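Local coordinates for protein putative RNase YutE (Bacillus subtilis subsp. subtilis str. 168, PDB 1YLM) that is probably an RNase of the HepT family, the toxic component of a putative type VII toxin-antitoxin system that its partner YutD probably neutralises, at residues C48-G53 with K91-R96; T52-I57 with R63-Y68; D70-L75 with D87-L92. All coordinates share one frame; numbering follows the deposited sequence.

Contact 1 of 3, residues C48-G53 with K91-R96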
# COMPACT_ATOMS: atom_id res chain seq x y z
N CYS A 48 1.99 6.90 -7.79
CA CYS A 48 1.78 8.08 -8.61
C CYS A 48 2.56 7.98 -9.92
O CYS A 48 2.03 8.33 -10.98
CB CYS A 48 2.23 9.35 -7.89
SG CYS A 48 1.12 9.92 -6.55
N ILE A 49 3.81 7.52 -9.85
CA ILE A 49 4.62 7.37 -11.08
C ILE A 49 4.01 6.31 -11.99
O ILE A 49 3.86 6.54 -13.20
CB ILE A 49 6.08 7.04 -10.77
CG1 ILE A 49 6.77 8.23 -10.07
CG2 ILE A 49 6.83 6.62 -12.06
CD1 ILE A 49 8.11 7.83 -9.39
N LEU A 50 3.67 5.15 -11.42
CA LEU A 50 3.13 4.05 -12.23
C LEU A 50 1.78 4.40 -12.85
O LEU A 50 1.54 4.10 -14.02
CB LEU A 50 2.99 2.79 -11.38
CG LEU A 50 4.33 2.19 -10.90
CD1 LEU A 50 4.09 0.99 -10.02
CD2 LEU A 50 5.29 1.86 -12.07
N ASP A 51 0.91 5.03 -12.04
CA ASP A 51 -0.43 5.39 -12.48
C ASP A 51 -0.36 6.45 -13.57
O ASP A 51 -1.03 6.33 -14.61
CB ASP A 51 -1.28 5.89 -11.29
CG ASP A 51 -1.80 4.74 -10.41
OD1 ASP A 51 -1.80 3.58 -10.86
OD2 ASP A 51 -2.25 5.00 -9.28
N THR A 52 0.48 7.46 -13.35
CA THR A 52 0.72 8.51 -14.37
C THR A 52 1.31 7.90 -15.65
O THR A 52 0.83 8.20 -16.77
CB THR A 52 1.62 9.65 -13.83
OG1 THR A 52 0.94 10.30 -12.74
CG2 THR A 52 1.90 10.68 -14.93
N GLY A 53 2.32 7.05 -15.50
CA GLY A 53 2.91 6.34 -16.64
C GLY A 53 1.88 5.55 -17.44
O GLY A 53 1.83 5.68 -18.68
N LYS A 91 14.82 2.24 -9.99
CA LYS A 91 15.43 1.75 -8.74
C LYS A 91 14.51 1.95 -7.54
O LYS A 91 14.46 1.10 -6.64
CB LYS A 91 16.80 2.41 -8.51
CG LYS A 91 17.85 2.00 -9.55
CD LYS A 91 19.14 2.83 -9.39
CE LYS A 91 20.20 2.40 -10.46
NZ LYS A 91 20.36 0.94 -10.56
N LEU A 92 13.77 3.06 -7.53
CA LEU A 92 12.75 3.28 -6.49
C LEU A 92 11.58 2.34 -6.68
O LEU A 92 11.09 1.73 -5.72
CB LEU A 92 12.22 4.73 -6.48
CG LEU A 92 11.08 4.98 -5.47
CD1 LEU A 92 11.49 4.71 -4.00
CD2 LEU A 92 10.54 6.40 -5.62
N ILE A 93 11.11 2.22 -7.93
CA ILE A 93 9.98 1.35 -8.25
C ILE A 93 10.23 -0.11 -7.81
O ILE A 93 9.30 -0.82 -7.40
CB ILE A 93 9.65 1.44 -9.77
CG1 ILE A 93 9.04 2.82 -10.07
CG2 ILE A 93 8.74 0.28 -10.22
CD1 ILE A 93 9.06 3.23 -11.56
N ALA A 94 11.48 -0.54 -7.89
CA ALA A 94 11.86 -1.89 -7.47
C ALA A 94 11.55 -2.16 -5.99
O ALA A 94 11.46 -3.31 -5.58
CB ALA A 94 13.34 -2.14 -7.78
N TYR A 95 11.35 -1.09 -5.21
CA TYR A 95 10.97 -1.23 -3.79
C TYR A 95 9.47 -1.54 -3.56
O TYR A 95 9.06 -1.85 -2.45
CB TYR A 95 11.44 -0.02 -2.96
CG TYR A 95 11.82 -0.40 -1.54
CD1 TYR A 95 13.00 -1.08 -1.27
CD2 TYR A 95 10.97 -0.10 -0.46
CE1 TYR A 95 13.35 -1.44 0.02
CE2 TYR A 95 11.30 -0.48 0.85
CZ TYR A 95 12.50 -1.14 1.08
OH TYR A 95 12.88 -1.52 2.36
N ARG A 96 8.66 -1.45 -4.62
CA ARG A 96 7.21 -1.59 -4.50
C ARG A 96 6.81 -2.92 -3.86
O ARG A 96 5.98 -2.93 -2.97
CB ARG A 96 6.51 -1.45 -5.85
CG ARG A 96 4.99 -1.29 -5.71
CD ARG A 96 4.31 -1.33 -7.08
NE ARG A 96 2.87 -1.11 -6.97
CZ ARG A 96 1.95 -2.07 -6.91
NH1 ARG A 96 2.28 -3.36 -6.95
NH2 ARG A 96 0.66 -1.74 -6.80

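Contact 2 of 3, residues T52-I57 with R63-Y68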
# COMPACT_ATOMS: atom_id res chain seq x y z
N THR A 52 0.48 7.46 -13.35
CA THR A 52 0.72 8.51 -14.37
C THR A 52 1.31 7.90 -15.65
O THR A 52 0.83 8.20 -16.77
CB THR A 52 1.62 9.65 -13.83
OG1 THR A 52 0.94 10.30 -12.74
CG2 THR A 52 1.90 10.68 -14.93
N GLY A 53 2.32 7.05 -15.50
CA GLY A 53 2.91 6.34 -16.64
C GLY A 53 1.88 5.55 -17.44
O GLY A 53 1.83 5.68 -18.68
N ASN A 54 1.07 4.74 -16.76
CA ASN A 54 -0.03 4.01 -17.42
C ASN A 54 -0.98 4.95 -18.15
O ASN A 54 -1.38 4.68 -19.27
CB ASN A 54 -0.85 3.15 -16.44
CG ASN A 54 -0.20 1.81 -16.14
OD1 ASN A 54 -0.28 1.32 -15.00
ND2 ASN A 54 0.44 1.20 -17.13
N ASP A 55 -1.38 6.05 -17.49
CA ASP A 55 -2.31 7.01 -18.11
C ASP A 55 -1.69 7.65 -19.36
O ASP A 55 -2.37 7.84 -20.38
CB ASP A 55 -2.76 8.07 -17.10
CG ASP A 55 -3.64 7.50 -16.00
OD1 ASP A 55 -4.23 6.41 -16.21
OD2 ASP A 55 -3.75 8.13 -14.92
N MSE A 56 -0.41 7.98 -19.28
CA MSE A 56 0.35 8.51 -20.43
C MSE A 56 0.34 7.51 -21.60
O MSE A 56 0.04 7.84 -22.74
CB MSE A 56 1.81 8.76 -20.03
CG MSE A 56 2.07 9.91 -19.09
SE MSE A 56 2.13 11.49 -20.00
CE MSE A 56 0.84 11.93 -19.73
N ILE A 57 0.69 6.28 -21.29
CA ILE A 57 0.82 5.22 -22.29
C ILE A 57 -0.53 4.95 -22.96
O ILE A 57 -0.63 4.94 -24.20
CB ILE A 57 1.39 3.94 -21.61
CG1 ILE A 57 2.89 4.12 -21.33
CG2 ILE A 57 1.11 2.69 -22.44
CD1 ILE A 57 3.49 3.01 -20.43
N ARG A 63 3.51 1.95 -26.62
CA ARG A 63 3.61 0.50 -26.47
C ARG A 63 2.98 0.06 -25.16
O ARG A 63 3.14 0.72 -24.13
CB ARG A 63 5.08 0.05 -26.54
CG ARG A 63 5.28 -1.43 -26.34
CD ARG A 63 6.68 -1.83 -26.74
NE ARG A 63 6.79 -3.28 -26.87
CZ ARG A 63 6.58 -3.96 -28.00
NH1 ARG A 63 6.24 -3.33 -29.12
NH2 ARG A 63 6.71 -5.29 -28.00
N ASP A 64 2.26 -1.05 -25.19
CA ASP A 64 1.61 -1.54 -23.99
C ASP A 64 2.62 -2.25 -23.07
O ASP A 64 3.38 -3.11 -23.52
CB ASP A 64 0.47 -2.48 -24.39
CG ASP A 64 -0.43 -2.82 -23.23
OD1 ASP A 64 -0.91 -1.90 -22.54
OD2 ASP A 64 -0.66 -4.02 -23.01
N PRO A 65 2.65 -1.87 -21.77
CA PRO A 65 3.55 -2.52 -20.81
C PRO A 65 3.07 -3.92 -20.43
O PRO A 65 1.88 -4.12 -20.17
CB PRO A 65 3.46 -1.60 -19.58
CG PRO A 65 2.14 -0.96 -19.68
CD PRO A 65 1.84 -0.81 -21.14
N GLY A 66 4.00 -4.88 -20.40
CA GLY A 66 3.70 -6.24 -19.97
C GLY A 66 3.42 -6.28 -18.48
O GLY A 66 2.47 -6.94 -18.02
N SER A 67 4.25 -5.56 -17.72
CA SER A 67 4.13 -5.44 -16.27
C SER A 67 4.39 -3.99 -15.86
O SER A 67 4.92 -3.21 -16.66
CB SER A 67 5.19 -6.31 -15.58
OG SER A 67 6.49 -5.77 -15.80
N TYR A 68 4.06 -3.63 -14.62
CA TYR A 68 4.35 -2.27 -14.15
C TYR A 68 5.83 -1.91 -14.32
O TYR A 68 6.17 -0.74 -14.51
CB TYR A 68 3.82 -2.01 -12.73
CG TYR A 68 4.55 -2.71 -11.61
CD1 TYR A 68 5.83 -2.30 -11.21
CD2 TYR A 68 3.95 -3.76 -10.92
CE1 TYR A 68 6.49 -2.94 -10.17
CE2 TYR A 68 4.60 -4.40 -9.88
CZ TYR A 68 5.87 -3.99 -9.50
OH TYR A 68 6.51 -4.63 -8.46

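Contact 3 of 3, residues D70-L75 with D87-L92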
# COMPACT_ATOMS: atom_id res chain seq x y z
N ASP A 70 7.72 -2.38 -16.83
CA ASP A 70 8.02 -1.98 -18.21
C ASP A 70 7.69 -0.50 -18.49
O ASP A 70 8.21 0.10 -19.45
CB ASP A 70 7.24 -2.86 -19.19
CG ASP A 70 7.58 -4.33 -19.03
OD1 ASP A 70 8.77 -4.67 -19.19
OD2 ASP A 70 6.66 -5.13 -18.72
N ILE A 71 6.85 0.07 -17.64
CA ILE A 71 6.36 1.44 -17.81
C ILE A 71 7.45 2.48 -18.08
O ILE A 71 7.34 3.28 -19.02
CB ILE A 71 5.45 1.84 -16.61
CG1 ILE A 71 4.18 1.00 -16.65
CG2 ILE A 71 5.10 3.33 -16.65
CD1 ILE A 71 3.33 1.04 -15.39
N MSE A 72 8.52 2.46 -17.28
CA MSE A 72 9.55 3.51 -17.38
C MSE A 72 10.31 3.42 -18.68
O MSE A 72 10.62 4.44 -19.29
CB MSE A 72 10.54 3.45 -16.21
CG MSE A 72 9.93 3.78 -14.86
SE MSE A 72 9.03 5.55 -14.74
CE MSE A 72 10.25 6.55 -15.90
N ASP A 73 10.60 2.19 -19.09
CA ASP A 73 11.28 1.93 -20.34
C ASP A 73 10.51 2.50 -21.53
O ASP A 73 11.09 3.06 -22.44
CB ASP A 73 11.50 0.42 -20.50
CG ASP A 73 12.57 -0.12 -19.54
OD1 ASP A 73 13.43 0.68 -19.08
OD2 ASP A 73 12.53 -1.34 -19.24
N ILE A 74 9.19 2.40 -21.48
CA ILE A 74 8.35 2.95 -22.55
C ILE A 74 8.37 4.48 -22.55
O ILE A 74 8.54 5.12 -23.60
CB ILE A 74 6.91 2.36 -22.48
CG1 ILE A 74 6.93 0.86 -22.82
CG2 ILE A 74 5.97 3.15 -23.42
CD1 ILE A 74 5.80 0.07 -22.17
N LEU A 75 8.28 5.08 -21.36
CA LEU A 75 8.40 6.54 -21.22
C LEU A 75 9.76 7.06 -21.70
O LEU A 75 9.86 8.15 -22.27
CB LEU A 75 8.15 6.97 -19.76
CG LEU A 75 6.72 6.70 -19.26
CD1 LEU A 75 6.55 7.13 -17.78
CD2 LEU A 75 5.67 7.39 -20.13
N ASP A 87 16.14 5.12 -15.44
CA ASP A 87 16.90 4.13 -14.68
C ASP A 87 16.81 4.41 -13.19
O ASP A 87 16.57 3.49 -12.40
CB ASP A 87 18.38 4.12 -15.11
CG ASP A 87 18.59 3.55 -16.51
OD1 ASP A 87 17.71 2.82 -17.02
OD2 ASP A 87 19.67 3.83 -17.08
N GLU A 88 16.96 5.68 -12.83
CA GLU A 88 16.86 6.12 -11.44
C GLU A 88 15.48 5.83 -10.86
O GLU A 88 15.37 5.26 -9.77
CB GLU A 88 17.16 7.60 -11.32
CG GLU A 88 18.65 7.93 -11.40
CD GLU A 88 18.97 9.29 -10.84
OE1 GLU A 88 18.77 9.49 -9.62
OE2 GLU A 88 19.42 10.16 -11.61
N LEU A 89 14.44 6.20 -11.59
CA LEU A 89 13.07 5.96 -11.12
C LEU A 89 12.78 4.46 -11.00
O LEU A 89 12.12 4.04 -10.06
CB LEU A 89 12.04 6.69 -11.99
CG LEU A 89 12.16 8.23 -11.95
CD1 LEU A 89 11.12 8.91 -12.83
CD2 LEU A 89 12.09 8.82 -10.55
N LYS A 90 13.33 3.66 -11.92
CA LYS A 90 13.20 2.21 -11.82
C LYS A 90 13.73 1.65 -10.50
O LYS A 90 13.18 0.70 -9.95
CB LYS A 90 13.91 1.52 -12.99
CG LYS A 90 13.15 1.55 -14.33
CD LYS A 90 14.10 1.19 -15.48
CE LYS A 90 13.96 -0.25 -15.87
NZ LYS A 90 14.87 -0.57 -17.01
N LYS A 91 14.82 2.24 -9.99
CA LYS A 91 15.43 1.75 -8.74
C LYS A 91 14.51 1.95 -7.54
O LYS A 91 14.46 1.10 -6.64
CB LYS A 91 16.80 2.41 -8.51
CG LYS A 91 17.85 2.00 -9.55
CD LYS A 91 19.14 2.83 -9.39
CE LYS A 91 20.20 2.40 -10.46
NZ LYS A 91 20.36 0.94 -10.56
N LEU A 92 13.77 3.06 -7.53
CA LEU A 92 12.75 3.28 -6.49
C LEU A 92 11.58 2.34 -6.68
O LEU A 92 11.09 1.73 -5.72
CB LEU A 92 12.22 4.73 -6.48
CG LEU A 92 11.08 4.98 -5.47
CD1 LEU A 92 11.49 4.71 -4.00
CD2 LEU A 92 10.54 6.40 -5.62

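Contact 1 of 3, residues C48-G53 with K91-R96
I93 of segment 91-96 rests a single methyl, CD1, against two neighbouring residues of helix 32-59, and so illustrates how one branched side chain can engage two successive positions of a helix. CD1 of I93 lies 4.0 Å from CD2 of L50 and 4.1 Å from CG2 of I49, and both pairs are apolar contacts in which the side chains meet at a slant. The branch that I49 offers is the one anti to its backbone N, because its CG1 is turned beside that nitrogen (chi1 -67°). This is the buried part of the contact: I49, L50 and I93 are all enclosed. L122 and F125 of helix 119-137 cover I49 further, while the ring of Y68 packs against I93.

The second methyl of L50 serves a different neighbour. Its CD1 approaches R96, 3.8 Å from CD and 3.9 Å from NE. R96 reaches this position as a nearly straight chain, with CG anti to the backbone N (chi1 -167°) and the carbons extended on to NE. Here the contact turns toward solvent, R96 being partly exposed, although the atoms are no farther apart; L50 meets CD and the NE end of the guanidinium group, obliquely. The polar end is fixed from elsewhere: NE forms a salt bridge with E47, one residue before segment 48-53, and the group makes a cation-pi contact with Y68. Apolar packing and a charged anchor thus act together on one side chain. A type I turn from I93 to R96 brings the arginine round. R96 opens the segment matching the RX(4)HXY motif of HepT toxins, which here has Q101 at the histidine position, and is probably its active-site arginine.

Contact 2 of 3, residues T52-I57 with R63-Y68
I57 and P65 meet across the gap between helix 32-59 and the loop that follows it, a small example of a chain folding back on the helix it has just left. The methyl CG2 of I57 approaches the CD corner of the proline ring, 3.8 Å away. That methyl stands anti to the backbone N of I57, since CG1 is turned to the nitrogen's side (chi1 -75°), and it also lies 3.3 Å from the carbonyl oxygen of R63. A single branch of I57 therefore touches both the backbone of the loop and its proline.

N54, one helical turn earlier, meets the same ring differently. Its side chain runs across P65 at an angle and brings ND2 to 3.7 Å from CG, a packing contact of the amide nitrogen with an apolar ring carbon; no hydrogen bond joins the two segments. The ring is thus touched at two adjacent carbons, CD by the isoleucine and CG by the asparagine.

I71 and I74 of helix 71-77 also pack on P65, while I71 touches N54 and I74 touches I57, so both helices contribute to the surface on which the ring rests. The arrangement is that of a helix-loop-helix connection in an all-helical fold, with the linking loop laid over the C-terminal part of the long helix 32-59.

Contact 3 of 3, residues D70-L75 with D87-L92
A helical hairpin, helix 71-77 joined by a short connection to helix 83-93, provides a compact example of antiparallel helix packing with an apolar side and a polar side. The short segments 71-75 and 87-92 run at 167° to each other, and their axes come within 9.7 Å. M72, a selenomethionine, faces across the hairpin and serves two partners. Its CB lies 3.7 Å from CG of K90, the two side chains running antiparallel alongside each other. Beyond that its chain bends at chi2 (-57°) and again at chi3, which carries the terminal CE to 4.0 Å from CD1 of L89.

On the inner side M72 also packs on I49 of helix 32-59, and L89 on L122 and F125 of helix 119-137.

The polar side is built from D73 and K90, whose side chains meet nearly perpendicular. K90 turns at chi3 (98°), and OD1 of D73 accepts NZ of K90 through its syn lone pair, at 2.8 Å. The second oxygen of D73, OD2, takes only a weak bond from NZ of K90 at 3.3 Å, making the salt bridge lopsided. OD1 of D87 stands 5.2 Å from OD1 of D73, and the lysine charge may ease the repulsion between these carboxylates. The aliphatic stem of K90 thus belongs to the hydrophobic seam, while its ammonium group ties the helices together on the partly exposed side.

In the fold
Along the chain, contact 2 is complete before the first segment of contact 3 begins; contact 1 starts on the same part of helix 32-59 as contact 2 and ends on the same part of helix 83-93 as contact 3. The centres of contacts 1 and 3 are about 7 Å apart, and each lies about 11 Å from that of contact 2. Direct packing joins all three: M72 touches I93, I71 meets G53, and Y68 lies against L50. Helices 32-59, 71-77 and 83-93, with the loop at 63-68, therefore form one continuous packed unit of the HepT-like fold, leading up to R96, the probable active-site arginine.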